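Local atomic coordinates of DUF176 (Nitrosomonas europaea, PDB entry 2OMO), a protein that is a putative antibiotic biosynthesis monooxygenase, probably with oxidoreductase activity, although its own reaction and substrate are not established. Residues Ala30-Thr34 / Pro69-Val73. Residues are numbered along the deposited sequence; the frame is centred on the assembly and turned at random.
Sequences ASVKT and PTRFV
Ala30 and Phe72 are joined by two nearly linear backbone hydrogen bonds, one each way: Ala30 N gives to Phe72 O at 2.8 Å (175° at the hydrogen), and Phe72 N returns one to Ala30 O at 2.8 Å (172°). This antiparallel hydrogen-bonded pair joins strand 24-31 to the start of strand 71-78, neighbours in a four-stranded antiparallel sheet consistent with the ferredoxin-like fold of this monooxygenase family. One step further, Val32 N donates to Thr70 O at 3.0 Å; the same carbonyl takes a CA-H...O contact from Ser31.

Ser31 and Arg71, the non-hydrogen-bonded pair between these rungs, share the other face of the sheet. A bend at chi2 (-46°) brings the end of Arg71 nearer, with Ser31 OG 2.9 Å above the guanidinium plane, offset toward its rim and 3.1 Å from NH1. The angle is poor for a hydrogen bond; the hydroxyl bonds to Glu106 instead, while Asp68 accepts from Thr70 OG1 and forms a long, weak ion pair with Arg71 NE.

On the Ala30 side, Val32 CG2 meets the Phe72 ring obliquely, 3.6 Å from CD2. Phe40 of helix 37-51 touches Ala30, Val32 and Phe72, and Leu116 of the second subunit packs on Phe72.

Backbone bonds thus set the register and the side chains divide: Ala30 and Phe72 join sheet to helix and dimer partner, whereas Ser31 and Arg71 form a polar reverse, where Asp68 may slightly temper the arginine's charge.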
ATOM      1  N   ALA A  30       3.202   4.794 -10.663  1.00 15.62           N
ATOM      2  CA  ALA A  30       3.474   4.841 -12.106  1.00 16.02           C
ATOM      3  C   ALA A  30       2.391   5.614 -12.836  1.00 16.89           C
ATOM      4  O   ALA A  30       1.211   5.298 -12.686  1.00 17.51           O
ATOM      5  CB  ALA A  30       3.585   3.448 -12.699  1.00 16.54           C
ATOM      6  N   SER A  31       2.811   6.609 -13.622  1.00 16.15           N
ATOM      7  CA  SER A  31       1.904   7.363 -14.513  1.00 16.70           C
ATOM      8  C   SER A  31       2.253   6.901 -15.934  1.00 16.56           C
ATOM      9  O   SER A  31       3.414   6.969 -16.370  1.00 17.14           O
ATOM     10  CB  SER A  31       2.060   8.891 -14.381  1.00 16.01           C
ATOM     11  OG  SER A  31       1.792   9.300 -13.045  1.00 19.99           O
ATOM     12  N   VAL A  32       1.244   6.392 -16.612  1.00 17.55           N
ATOM     13  CA  VAL A  32       1.393   5.691 -17.869  1.00 17.92           C
ATOM     14  C   VAL A  32       0.826   6.581 -18.974  1.00 17.68           C
ATOM     15  O   VAL A  32      -0.129   7.316 -18.746  1.00 16.02           O
ATOM     16  CB  VAL A  32       0.626   4.303 -17.819  1.00 19.54           C
ATOM     17  CG1 VAL A  32       0.641   3.596 -19.157  1.00 19.41           C
ATOM     18  CG2 VAL A  32       1.212   3.389 -16.739  1.00 18.52           C
ATOM     19  N   LYS A  33       1.436   6.511 -20.163  1.00 17.86           N
ATOM     20  CA  LYS A  33       0.920   7.181 -21.359  1.00 20.03           C
ATOM     21  C   LYS A  33      -0.509   6.727 -21.629  1.00 19.14           C
ATOM     22  O   LYS A  33      -0.847   5.580 -21.494  1.00 18.51           O
ATOM     23  CB  LYS A  33       1.818   6.958 -22.585  1.00 18.76           C
ATOM     24  CG  LYS A  33       3.166   7.694 -22.433  1.00 19.71           C
ATOM     25  CD  LYS A  33       4.056   7.528 -23.667  1.00 20.04           C
ATOM     26  CE  LYS A  33       5.444   8.123 -23.407  1.00 22.34           C
ATOM     27  NZ  LYS A  33       6.409   7.659 -24.442  1.00 23.66           N
ATOM     28  N   THR A  34      -1.342   7.684 -22.000  1.00 21.16           N
ATOM     29  CA  THR A  34      -2.769   7.489 -22.132  1.00 21.96           C
ATOM     30  C   THR A  34      -3.140   6.286 -23.056  1.00 22.81           C
ATOM     31  O   THR A  34      -4.133   5.571 -22.838  1.00 22.74           O
ATOM     32  CB  THR A  34      -3.330   8.867 -22.592  1.00 23.76           C
ATOM     33  OG1 THR A  34      -4.684   9.047 -22.161  1.00 29.95           O
ATOM     34  CG2 THR A  34      -3.156   9.053 -24.035  1.00 19.37           C
ATOM     35  N   PRO A  69      -7.462   6.191 -14.784  1.00 20.94           N
ATOM     36  CA  PRO A  69      -6.901   4.882 -15.209  1.00 20.35           C
ATOM     37  C   PRO A  69      -5.445   4.934 -15.657  1.00 18.39           C
ATOM     38  O   PRO A  69      -4.847   3.895 -15.853  1.00 18.94           O
ATOM     39  CB  PRO A  69      -7.814   4.451 -16.381  1.00 19.66           C
ATOM     40  CG  PRO A  69      -8.373   5.752 -16.924  1.00 21.70           C
ATOM     41  CD  PRO A  69      -8.548   6.644 -15.679  1.00 20.90           C
ATOM     42  N   THR A  70      -4.872   6.113 -15.855  1.00 18.65           N
ATOM     43  CA  THR A  70      -3.457   6.165 -16.258  1.00 18.58           C
ATOM     44  C   THR A  70      -2.529   6.100 -15.030  1.00 17.72           C
ATOM     45  O   THR A  70      -1.311   6.060 -15.174  1.00 18.39           O
ATOM     46  CB  THR A  70      -3.099   7.405 -17.136  1.00 18.99           C
ATOM     47  OG1 THR A  70      -3.264   8.598 -16.352  1.00 18.88           O
ATOM     48  CG2 THR A  70      -3.960   7.433 -18.447  1.00 18.63           C
ATOM     49  N   ARG A  71      -3.119   6.091 -13.834  1.00 16.78           N
ATOM     50  CA  ARG A  71      -2.347   6.124 -12.613  1.00 16.59           C
ATOM     51  C   ARG A  71      -2.390   4.775 -11.951  1.00 15.33           C
ATOM     52  O   ARG A  71      -3.473   4.246 -11.663  1.00 15.66           O
ATOM     53  CB  ARG A  71      -2.801   7.234 -11.661  1.00 17.26           C
ATOM     54  CG  ARG A  71      -2.867   8.630 -12.319  1.00 21.77           C
ATOM     55  CD  ARG A  71      -1.645   8.855 -13.089  1.00 26.01           C
ATOM     56  NE  ARG A  71      -1.607  10.165 -13.723  1.00 32.56           N
ATOM     57  CZ  ARG A  71      -1.039  11.206 -13.146  1.00 34.30           C
ATOM     58  NH1 ARG A  71      -0.513  11.047 -11.944  1.00 36.19           N
ATOM     59  NH2 ARG A  71      -0.995  12.386 -13.755  1.00 36.74           N
ATOM     60  N   PHE A  72      -1.203   4.201 -11.774  1.00 14.36           N
ATOM     61  CA  PHE A  72      -1.077   2.876 -11.131  1.00 13.25           C
ATOM     62  C   PHE A  72      -0.200   2.893  -9.908  1.00 13.59           C
ATOM     63  O   PHE A  72       0.714   3.736  -9.774  1.00 13.97           O
ATOM     64  CB  PHE A  72      -0.478   1.846 -12.122  1.00 13.93           C
ATOM     65  CG  PHE A  72      -1.357   1.588 -13.315  1.00 15.15           C
ATOM     66  CD1 PHE A  72      -2.271   0.525 -13.297  1.00 15.36           C
ATOM     67  CD2 PHE A  72      -1.323   2.449 -14.436  1.00 17.57           C
ATOM     68  CE1 PHE A  72      -3.122   0.289 -14.435  1.00 17.12           C
ATOM     69  CE2 PHE A  72      -2.154   2.218 -15.574  1.00 19.47           C
ATOM     70  CZ  PHE A  72      -3.059   1.125 -15.554  1.00 17.35           C
ATOM     71  N   VAL A  73      -0.417   1.906  -9.051  1.00 13.99           N
ATOM     72  CA  VAL A  73       0.478   1.669  -7.882  1.00 14.63           C
ATOM     73  C   VAL A  73       0.856   0.184  -7.852  1.00 14.70           C
ATOM     74  O   VAL A  73      -0.026  -0.688  -8.028  1.00 14.04           O
ATOM     75  CB  VAL A  73      -0.221   2.019  -6.562  1.00 15.28           C
ATOM     76  CG1 VAL A  73       0.498   1.340  -5.325  1.00 15.33           C
ATOM     77  CG2 VAL A  73      -0.320   3.540  -6.394  1.00 16.17           C
TER